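Local coordinates for protein AvGluR1 ligand binding domain (Adineta vaga, PDB 4IO7) that binds amino acids such as glutamate and phenylalanine in the cleft of its ligand-binding domain, part of a receptor that probably acts as a ligand-gated ion channel, at residues 15-20 and 65-70; 80-85 and 208-213; 107-112 and 176-181. All coordinates share one frame; numbering follows the deposited sequence.

Interaction 1. Residues 15-20 and 65-70; sequences IESVPF and TSYTGL. With PHE (phenylalanine), chain F.
The ring of Y67 lies between I15 and the bound phenylalanine. I15 CD1 sits over the centre of one face, a CH-pi contact 4.1 Å from the ring centroid and only 12° off the normal, while the ligand's CB rests over the opposite face, 3.4 Å from Y67 CD1. On the same face as CD1, I15 CG2 stands over the CE2 corner of the ring, 3.6 Å from Y67 CE2, so both branches of the isoleucine meet it. With CG1 anti to the backbone N (chi1 -176°), CD1 reaches up over the aromatic face and also comes 3.7 Å from T65 O. The CG2 branch touches L70 CD2 as well, at 4.1 Å, which joins the loop 15-20 to the start of helix 67-75. At the far end of the ring, Y67 OH lies 3.4 Å from S17 CB. The hydroxyls of Y67 and S17 each hydrogen-bond to the carboxylate of D85, Y67 to OD1 and S17 to OD2, which probably fixes that carboxylate's rotation. An alanine at Y67 would remove the platform between I15 and the ligand, and would probably leave a gap under the ligand's CB and deprive D85 OD1 of its hydroxyl partner. S66 is the N-cap of the helix, its OG accepting from G69 N at 2.8 Å just ahead of the tyrosine. A tyrosine on the first turn of a helix, lying flat against the ligand, is characteristic of the agonist site in the clamshell ligand-binding domain of ionotropic glutamate receptors.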
loop_
_atom_site.group_PDB
_atom_site.type_symbol
_atom_site.label_atom_id
_atom_site.label_comp_id
_atom_site.label_asym_id
_atom_site.label_seq_id
_atom_site.Cartn_x
_atom_site.Cartn_y
_atom_site.Cartn_z
ATOM N N ILE B 15 -1.772 -18.577 8.610
ATOM C CA ILE B 15 -2.580 -18.476 9.818
ATOM C C ILE B 15 -4.051 -18.458 9.416
ATOM O O ILE B 15 -4.440 -17.774 8.463
ATOM C CB ILE B 15 -2.149 -17.220 10.646
ATOM C CG1 ILE B 15 -2.911 -17.140 11.963
ATOM C CG2 ILE B 15 -2.307 -15.923 9.859
ATOM C CD1 ILE B 15 -2.243 -16.272 12.923
ATOM N N GLU B 16 -4.872 -19.233 10.122
ATOM C CA GLU B 16 -6.286 -19.375 9.774
ATOM C C GLU B 16 -6.996 -18.030 9.826
ATOM O O GLU B 16 -6.945 -17.341 10.844
ATOM C CB GLU B 16 -6.999 -20.344 10.743
ATOM C CG GLU B 16 -8.499 -20.553 10.373
ATOM C CD GLU B 16 -9.175 -21.625 11.176
ATOM O OE1 GLU B 16 -8.521 -22.217 12.051
ATOM O OE2 GLU B 16 -10.368 -21.886 10.909
ATOM N N SER B 17 -7.673 -17.676 8.744
ATOM C CA SER B 17 -8.418 -16.422 8.650
ATOM C C SER B 17 -9.225 -16.443 7.355
ATOM O O SER B 17 -8.690 -16.180 6.278
ATOM C CB SER B 17 -7.463 -15.211 8.666
ATOM O OG SER B 17 -8.183 -13.988 8.592
ATOM N N VAL B 18 -10.500 -16.818 7.433
ATOM C CA VAL B 18 -11.326 -16.967 6.229
ATOM C C VAL B 18 -11.609 -15.605 5.588
ATOM O O VAL B 18 -11.970 -14.676 6.292
ATOM C CB VAL B 18 -12.666 -17.702 6.569
ATOM C CG1 VAL B 18 -13.513 -17.916 5.321
ATOM C CG2 VAL B 18 -12.368 -19.030 7.193
ATOM N N PRO B 19 -11.462 -15.469 4.255
ATOM C CA PRO B 19 -11.122 -16.430 3.198
ATOM C C PRO B 19 -9.674 -16.342 2.707
ATOM O O PRO B 19 -9.374 -16.808 1.601
ATOM C CB PRO B 19 -12.066 -16.012 2.068
ATOM C CG PRO B 19 -12.016 -14.484 2.170
ATOM C CD PRO B 19 -11.877 -14.182 3.660
ATOM N N PHE B 20 -8.786 -15.771 3.509
ATOM C CA PHE B 20 -7.361 -15.795 3.212
ATOM C C PHE B 20 -6.802 -17.207 3.340
ATOM O O PHE B 20 -6.212 -17.730 2.392
ATOM C CB PHE B 20 -6.589 -14.851 4.121
ATOM C CG PHE B 20 -6.718 -13.388 3.725
ATOM C CD1 PHE B 20 -6.015 -12.902 2.643
ATOM C CD2 PHE B 20 -7.555 -12.531 4.419
ATOM C CE1 PHE B 20 -6.115 -11.540 2.243
ATOM C CE2 PHE B 20 -7.649 -11.151 4.038
ATOM C CZ PHE B 20 -6.918 -10.686 2.926
ATOM N N THR B 65 -2.682 -19.062 17.866
ATOM C CA THR B 65 -1.472 -18.266 17.573
ATOM C C THR B 65 -1.950 -16.862 17.205
ATOM O O THR B 65 -2.938 -16.705 16.482
ATOM C CB THR B 65 -0.645 -18.854 16.406
ATOM O OG1 THR B 65 -0.001 -20.054 16.818
ATOM C CG2 THR B 65 0.476 -17.871 15.897
ATOM N N SER B 66 -1.288 -15.841 17.740
ATOM C CA SER B 66 -1.628 -14.472 17.408
ATOM C C SER B 66 -0.797 -14.055 16.186
ATOM O O SER B 66 0.122 -14.760 15.801
ATOM C CB SER B 66 -1.314 -13.552 18.590
ATOM O OG SER B 66 0.077 -13.521 18.830
ATOM N N TYR B 67 -1.126 -12.922 15.579
ATOM C CA TYR B 67 -0.365 -12.444 14.435
ATOM C C TYR B 67 1.030 -12.030 14.914
ATOM O O TYR B 67 2.036 -12.326 14.285
ATOM C CB TYR B 67 -1.108 -11.308 13.758
ATOM C CG TYR B 67 -2.215 -11.849 12.893
ATOM C CD1 TYR B 67 -3.379 -12.346 13.465
ATOM C CD2 TYR B 67 -2.077 -11.918 11.515
ATOM C CE1 TYR B 67 -4.408 -12.876 12.682
ATOM C CE2 TYR B 67 -3.094 -12.480 10.722
ATOM C CZ TYR B 67 -4.246 -12.938 11.322
ATOM O OH TYR B 67 -5.251 -13.444 10.558
ATOM N N THR B 68 1.089 -11.394 16.077
ATOM C CA THR B 68 2.365 -11.124 16.696
ATOM C C THR B 68 3.179 -12.388 16.949
ATOM O O THR B 68 4.373 -12.397 16.685
ATOM C CB THR B 68 2.155 -10.389 18.061
ATOM O OG1 THR B 68 1.712 -9.056 17.785
ATOM C CG2 THR B 68 3.452 -10.354 18.873
ATOM N N GLY B 69 2.536 -13.457 17.432
ATOM C CA GLY B 69 3.213 -14.720 17.700
ATOM C C GLY B 69 3.793 -15.359 16.434
ATOM O O GLY B 69 4.886 -15.914 16.439
ATOM N N LEU B 70 3.057 -15.244 15.340
ATOM C CA LEU B 70 3.527 -15.707 14.041
ATOM C C LEU B 70 4.804 -14.946 13.568
ATOM O O LEU B 70 5.765 -15.551 13.112
ATOM C CB LEU B 70 2.390 -15.569 13.030
ATOM C CG LEU B 70 2.793 -15.953 11.605
ATOM C CD1 LEU B 70 3.167 -17.415 11.531
ATOM C CD2 LEU B 70 1.678 -15.623 10.625
HETATM N N PHE F . -4.095 -7.937 10.221
HETATM C CA PHE F . -4.033 -8.127 11.692
HETATM C C PHE F . -2.589 -8.141 12.152
HETATM O O PHE F . -1.673 -8.400 11.357
HETATM C CB PHE F . -4.642 -9.451 12.128
HETATM C CG PHE F . -6.135 -9.501 12.037
HETATM C CD1 PHE F . -6.928 -8.883 13.006
HETATM C CD2 PHE F . -6.758 -10.210 10.991
HETATM C CE1 PHE F . -8.337 -8.950 12.932
HETATM C CE2 PHE F . -8.156 -10.287 10.895
HETATM C CZ PHE F . -8.948 -9.647 11.854
HETATM O OXT PHE F . -2.376 -7.986 13.365
#

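Interaction 2. Residues 80-85 and 208-213; sequences DIAIGD and GIVTPK. With PHE (phenylalanine), chain F.
A82 and V210 form the tight centre of this contact, a single antiparallel bridge of the hydrogen-bonded kind. A82 N donates to V210 O at 3.0 Å, and V210 N returns a bond of 2.9 Å to A82 O. V210 O is approached a second time by the CA of I81, at 3.2 Å, a CA-H...O contact. Beside the bridge, I83 and I209 lie side by side and point the same way; with its CG2 anti to the backbone N, I209 brings that methyl within 3.9 Å of I83 CG1 and also against I81 CB. Helix 40-52 packs on I83 and helix 218-230 on I209. The bridge thus ties strand 81-82, at one margin of the parallel sheet of the clamshell's first lobe, to the end of strand 200-211 as the chain returns from the second lobe. Towards both ends direct backbone bonding gives way. A water accepts from G84 N at 3.0 Å and gives a weak bond to G208 O, bridging the two backbones just beyond the paired residues. At the other, partly exposed end, P212 CD comes 3.2 Å from D80 O, a buried carbonyl oxygen without a polar partner. Past G84 the chain enters the binding cleft, where D85 O accepts from the ligand's amino group.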
loop_
_atom_site.group_PDB
_atom_site.type_symbol
_atom_site.label_atom_id
_atom_site.label_comp_id
_atom_site.label_asym_id
_atom_site.label_seq_id
_atom_site.Cartn_x
_atom_site.Cartn_y
_atom_site.Cartn_z
ATOM N N ASP B 80 10.455 -19.553 7.124
ATOM C CA ASP B 80 11.291 -18.752 6.241
ATOM C C ASP B 80 10.526 -17.488 5.831
ATOM O O ASP B 80 11.065 -16.403 5.913
ATOM C CB ASP B 80 11.719 -19.542 5.001
ATOM C CG ASP B 80 12.607 -20.712 5.355
ATOM O OD1 ASP B 80 13.605 -20.490 6.070
ATOM O OD2 ASP B 80 12.286 -21.852 4.977
ATOM N N ILE B 81 9.269 -17.640 5.432
ATOM C CA ILE B 81 8.392 -16.494 5.181
ATOM C C ILE B 81 7.024 -16.783 5.794
ATOM O O ILE B 81 6.756 -17.901 6.216
ATOM C CB ILE B 81 8.227 -16.158 3.678
ATOM C CG1 ILE B 81 7.541 -17.296 2.925
ATOM C CG2 ILE B 81 9.572 -15.814 3.031
ATOM C CD1 ILE B 81 7.236 -16.918 1.482
ATOM N N ALA B 82 6.190 -15.758 5.899
ATOM C CA ALA B 82 4.844 -15.920 6.407
ATOM C C ALA B 82 3.926 -15.063 5.554
ATOM O O ALA B 82 4.217 -13.895 5.286
ATOM C CB ALA B 82 4.750 -15.554 7.866
ATOM N N ILE B 83 2.852 -15.685 5.075
ATOM C CA ILE B 83 1.933 -15.051 4.142
ATOM C C ILE B 83 0.530 -15.118 4.711
ATOM O O ILE B 83 0.030 -16.197 5.090
ATOM C CB ILE B 83 1.904 -15.768 2.765
ATOM C CG1 ILE B 83 3.305 -15.867 2.176
ATOM C CG2 ILE B 83 0.969 -15.031 1.816
ATOM C CD1 ILE B 83 3.354 -16.512 0.804
ATOM N N GLY B 84 -0.098 -13.951 4.793
ATOM C CA GLY B 84 -1.449 -13.856 5.282
ATOM C C GLY B 84 -1.925 -12.424 5.300
ATOM O O GLY B 84 -1.330 -11.546 4.674
ATOM N N ASP B 85 -3.022 -12.213 6.020
ATOM C CA ASP B 85 -3.542 -10.899 6.252
ATOM C C ASP B 85 -2.762 -10.239 7.422
ATOM O O ASP B 85 -3.309 -9.960 8.479
ATOM C CB ASP B 85 -5.062 -10.942 6.485
ATOM C CG ASP B 85 -5.516 -11.961 7.518
ATOM O OD1 ASP B 85 -4.793 -12.922 7.889
ATOM O OD2 ASP B 85 -6.698 -11.803 7.938
ATOM N N GLY B 208 1.652 -7.288 4.074
ATOM C CA GLY B 208 2.878 -7.661 3.391
ATOM C C GLY B 208 3.265 -9.078 3.773
ATOM O O GLY B 208 2.883 -9.553 4.844
ATOM N N ILE B 209 4.040 -9.725 2.911
ATOM C CA ILE B 209 4.680 -10.991 3.255
ATOM C C ILE B 209 5.855 -10.728 4.211
ATOM O O ILE B 209 6.744 -9.887 3.963
ATOM C CB ILE B 209 5.132 -11.754 2.016
ATOM C CG1 ILE B 209 3.908 -12.155 1.147
ATOM C CG2 ILE B 209 5.951 -13.015 2.431
ATOM C CD1 ILE B 209 4.306 -12.726 -0.278
ATOM N N VAL B 210 5.880 -11.473 5.297
ATOM C CA VAL B 210 6.957 -11.354 6.261
ATOM C C VAL B 210 8.146 -12.171 5.841
ATOM O O VAL B 210 7.999 -13.354 5.494
ATOM C CB VAL B 210 6.503 -11.870 7.663
ATOM C CG1 VAL B 210 7.597 -11.650 8.689
ATOM C CG2 VAL B 210 5.232 -11.169 8.087
ATOM N N THR B 211 9.329 -11.567 5.911
ATOM C CA THR B 211 10.554 -12.262 5.583
ATOM C C THR B 211 11.560 -11.901 6.683
ATOM O O THR B 211 11.352 -10.950 7.450
ATOM C CB THR B 211 11.154 -11.779 4.234
ATOM O OG1 THR B 211 11.802 -10.513 4.418
ATOM C CG2 THR B 211 10.077 -11.616 3.120
ATOM N N PRO B 212 12.659 -12.643 6.763
ATOM C CA PRO B 212 13.737 -12.218 7.656
ATOM C C PRO B 212 14.290 -10.870 7.240
ATOM O O PRO B 212 14.201 -10.510 6.066
ATOM C CB PRO B 212 14.815 -13.298 7.450
ATOM C CG PRO B 212 14.081 -14.498 6.917
ATOM C CD PRO B 212 13.002 -13.887 6.040
ATOM N N LYS B 213 14.868 -10.138 8.191
ATOM C CA LYS B 213 15.599 -8.929 7.859
ATOM C C LYS B 213 16.809 -9.273 7.011
ATOM O O LYS B 213 17.419 -10.352 7.170
ATOM C CB LYS B 213 16.004 -8.159 9.123
ATOM C CG LYS B 213 14.794 -7.602 9.848
ATOM C CD LYS B 213 15.161 -6.647 10.919
ATOM C CE LYS B 213 16.019 -7.288 11.982
ATOM N NZ LYS B 213 16.387 -6.207 12.928
HETATM N N PHE F . -4.095 -7.937 10.221
HETATM C CA PHE F . -4.033 -8.127 11.692
HETATM C C PHE F . -2.589 -8.141 12.152
HETATM O O PHE F . -1.673 -8.400 11.357
HETATM C CB PHE F . -4.642 -9.451 12.128
HETATM C CG PHE F . -6.135 -9.501 12.037
HETATM C CD1 PHE F . -6.928 -8.883 13.006
HETATM C CD2 PHE F . -6.758 -10.210 10.991
HETATM C CE1 PHE F . -8.337 -8.950 12.932
HETATM C CE2 PHE F . -8.156 -10.287 10.895
HETATM C CZ PHE F . -8.948 -9.647 11.854
HETATM O OXT PHE F . -2.376 -7.986 13.365
HETATM O O HOH W 1 1.341 -11.527 3.766
#

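Interaction 3. Residues 107-112 and 176-181; sequences MRILMR and VSFMDI. With PHE (phenylalanine), chain F.
M107 meets the end of strand 176-180 with CB, CG and its sulfur. Its CB lies 3.5 Å from M179 O; CG, anti to the carbonyl carbon (chi1 -72°), touches that same oxygen and D180 OD1, each 3.8 Å from CG. The sulfur then packs on F178 CB at 4.3 Å, and a bend at chi3 (-79°) turns the terminal CE off the line of the chain; the side chain also packs on F202 of strand 200-211. Beyond this residue the antiparallel strands are held by two pairs of backbone bonds, R108 with M179 and L110 with S177, the straightest running from L110 N to S177 O at 2.8 Å and 173°. On one face of the sheet I109 lies alongside both V176 and F178: its CG2 touches V176 CB at 4.0 Å and its CG1 the phenylalanine's CE1, with L123 of helix 120-124 packed on all three. The opposite face carries L110 and M179, covered by helix 162-170, and next to them the aliphatic part of R108 crosses I181, CD to CD1. D180 closes the strand, its OD2 accepting from the ligand's amino nitrogen at 2.7 Å while N105 bonds OD1, so both carboxylate oxygens are held. An acidic residue at the strand-to-helix junction of the second lobe, gripping the ligand's alpha-amino group, is a hallmark of amino-acid recognition by ionotropic glutamate receptor domains.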
loop_
_atom_site.group_PDB
_atom_site.type_symbol
_atom_site.label_atom_id
_atom_site.label_comp_id
_atom_site.label_asym_id
_atom_site.label_seq_id
_atom_site.Cartn_x
_atom_site.Cartn_y
_atom_site.Cartn_z
ATOM N N MET B 107 -9.331 -0.773 9.196
ATOM C CA MET B 107 -10.180 -1.503 10.114
ATOM C C MET B 107 -11.551 -0.884 10.170
ATOM O O MET B 107 -11.720 0.302 9.862
ATOM C CB MET B 107 -9.550 -1.555 11.505
ATOM C CG MET B 107 -8.346 -2.485 11.569
ATOM S SD MET B 107 -7.779 -2.712 13.259
ATOM C CE MET B 107 -6.873 -1.175 13.447
ATOM N N ARG B 108 -12.530 -1.697 10.561
ATOM C CA ARG B 108 -13.875 -1.224 10.869
ATOM C C ARG B 108 -14.370 -1.805 12.200
ATOM O O ARG B 108 -13.860 -2.811 12.701
ATOM C CB ARG B 108 -14.848 -1.579 9.751
ATOM C CG ARG B 108 -14.527 -0.846 8.437
ATOM C CD ARG B 108 -15.713 -0.646 7.600
ATOM N NE ARG B 108 -16.745 0.153 8.244
ATOM C CZ ARG B 108 -17.984 0.192 7.795
ATOM N NH1 ARG B 108 -18.294 -0.525 6.724
ATOM N NH2 ARG B 108 -18.910 0.924 8.404
ATOM N N ILE B 109 -15.378 -1.153 12.760
ATOM C CA ILE B 109 -16.005 -1.602 13.985
ATOM C C ILE B 109 -17.100 -2.578 13.616
ATOM O O ILE B 109 -17.941 -2.306 12.754
ATOM C CB ILE B 109 -16.638 -0.437 14.753
ATOM C CG1 ILE B 109 -15.575 0.581 15.147
ATOM C CG2 ILE B 109 -17.370 -0.942 15.991
ATOM C CD1 ILE B 109 -16.171 1.888 15.642
ATOM N N LEU B 110 -17.060 -3.715 14.280
ATOM C CA LEU B 110 -18.047 -4.778 14.131
ATOM C C LEU B 110 -18.982 -4.777 15.337
ATOM O O LEU B 110 -18.514 -4.694 16.496
ATOM C CB LEU B 110 -17.289 -6.096 14.093
ATOM C CG LEU B 110 -18.049 -7.378 13.805
ATOM C CD1 LEU B 110 -18.214 -7.542 12.332
ATOM C CD2 LEU B 110 -17.295 -8.562 14.377
ATOM N N MET B 111 -20.293 -4.866 15.097
ATOM C CA MET B 111 -21.242 -4.982 16.185
ATOM C C MET B 111 -22.462 -5.832 15.820
ATOM O O MET B 111 -22.703 -6.112 14.653
ATOM C CB MET B 111 -21.708 -3.590 16.645
ATOM C CG MET B 111 -22.588 -2.918 15.635
ATOM S SD MET B 111 -23.087 -1.270 16.136
ATOM C CE MET B 111 -24.418 -0.912 14.996
ATOM N N ARG B 112 -23.223 -6.233 16.836
ATOM C CA ARG B 112 -24.550 -6.819 16.634
ATOM C C ARG B 112 -25.464 -5.776 16.027
ATOM O O ARG B 112 -25.463 -4.622 16.443
ATOM C CB ARG B 112 -25.175 -7.221 17.963
ATOM C CG ARG B 112 -24.632 -8.471 18.617
ATOM C CD ARG B 112 -25.462 -8.806 19.866
ATOM N NE ARG B 112 -25.477 -7.684 20.802
ATOM C CZ ARG B 112 -24.509 -7.411 21.672
ATOM N NH1 ARG B 112 -23.421 -8.180 21.746
ATOM N NH2 ARG B 112 -24.617 -6.350 22.462
ATOM N N VAL B 176 -18.784 -4.633 20.888
ATOM C CA VAL B 176 -18.098 -4.350 19.639
ATOM C C VAL B 176 -16.756 -5.045 19.581
ATOM O O VAL B 176 -16.227 -5.499 20.585
ATOM C CB VAL B 176 -17.839 -2.843 19.439
ATOM C CG1 VAL B 176 -19.136 -2.082 19.373
ATOM C CG2 VAL B 176 -16.959 -2.316 20.572
ATOM N N SER B 177 -16.220 -5.116 18.375
ATOM C CA SER B 177 -14.874 -5.591 18.146
ATOM C C SER B 177 -14.326 -4.866 16.905
ATOM O O SER B 177 -15.096 -4.216 16.211
ATOM C CB SER B 177 -14.881 -7.092 17.897
ATOM O OG SER B 177 -13.572 -7.608 18.080
ATOM N N PHE B 178 -13.017 -4.988 16.665
ATOM C CA PHE B 178 -12.311 -4.409 15.506
ATOM C C PHE B 178 -11.844 -5.519 14.585
ATOM O O PHE B 178 -11.317 -6.524 15.045
ATOM C CB PHE B 178 -11.031 -3.655 15.935
ATOM C CG PHE B 178 -11.249 -2.426 16.774
ATOM C CD1 PHE B 178 -12.500 -1.866 16.949
ATOM C CD2 PHE B 178 -10.157 -1.818 17.382
ATOM C CE1 PHE B 178 -12.660 -0.719 17.718
ATOM C CE2 PHE B 178 -10.306 -0.661 18.151
ATOM C CZ PHE B 178 -11.560 -0.113 18.323
ATOM N N MET B 179 -12.002 -5.333 13.282
ATOM C CA MET B 179 -11.463 -6.274 12.312
ATOM C C MET B 179 -10.968 -5.510 11.127
ATOM O O MET B 179 -11.497 -4.439 10.810
ATOM C CB MET B 179 -12.549 -7.235 11.788
ATOM C CG MET B 179 -12.769 -8.495 12.597
ATOM S SD MET B 179 -14.011 -9.581 11.837
ATOM C CE MET B 179 -12.983 -10.517 10.688
ATOM N N ASP B 180 -9.980 -6.080 10.442
ATOM C CA ASP B 180 -9.606 -5.631 9.094
ATOM C C ASP B 180 -10.824 -5.614 8.187
ATOM O O ASP B 180 -11.690 -6.477 8.303
ATOM C CB ASP B 180 -8.593 -6.589 8.504
ATOM C CG ASP B 180 -7.311 -6.653 9.324
ATOM O OD1 ASP B 180 -6.924 -5.624 9.923
ATOM O OD2 ASP B 180 -6.690 -7.737 9.344
ATOM N N ILE B 181 -10.861 -4.649 7.263
ATOM C CA ILE B 181 -12.065 -4.360 6.495
ATOM C C ILE B 181 -12.440 -5.509 5.570
ATOM O O ILE B 181 -13.613 -5.889 5.507
ATOM C CB ILE B 181 -11.922 -3.031 5.697
ATOM C CG1 ILE B 181 -13.242 -2.655 5.023
ATOM C CG2 ILE B 181 -10.808 -3.108 4.687
ATOM C CD1 ILE B 181 -13.287 -1.213 4.515
HETATM N N PHE F . -4.095 -7.937 10.221
HETATM C CA PHE F . -4.033 -8.127 11.692
HETATM C C PHE F . -2.589 -8.141 12.152
HETATM O O PHE F . -1.673 -8.400 11.357
HETATM C CB PHE F . -4.642 -9.451 12.128
HETATM C CG PHE F . -6.135 -9.501 12.037
HETATM C CD1 PHE F . -6.928 -8.883 13.006
HETATM C CD2 PHE F . -6.758 -10.210 10.991
HETATM C CE1 PHE F . -8.337 -8.950 12.932
HETATM C CE2 PHE F . -8.156 -10.287 10.895
HETATM C CZ PHE F . -8.948 -9.647 11.854
HETATM O OXT PHE F . -2.376 -7.986 13.365
#

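Overall arrangement
Interactions 1 and 2 lie in the first lobe, their centres 12 Å apart, and meet where S17 and Y67 bond to D85; helix 67-75 leads directly to strand 81-82. Interaction 3 belongs to the second lobe, about 17 Å from interaction 1 and 24 Å from interaction 2, centre to centre. Along the chain interaction 1 closes first, whereas 107-112 and 176-181 both fall between the two segments of interaction 2. Strand 200-211, which pairs with strand 97-112, carries the chain from the second lobe back to the first. All three contacts reach the same phenylalanine, so the ligand bridges the lobes, consistent with clamshell closure around an agonist.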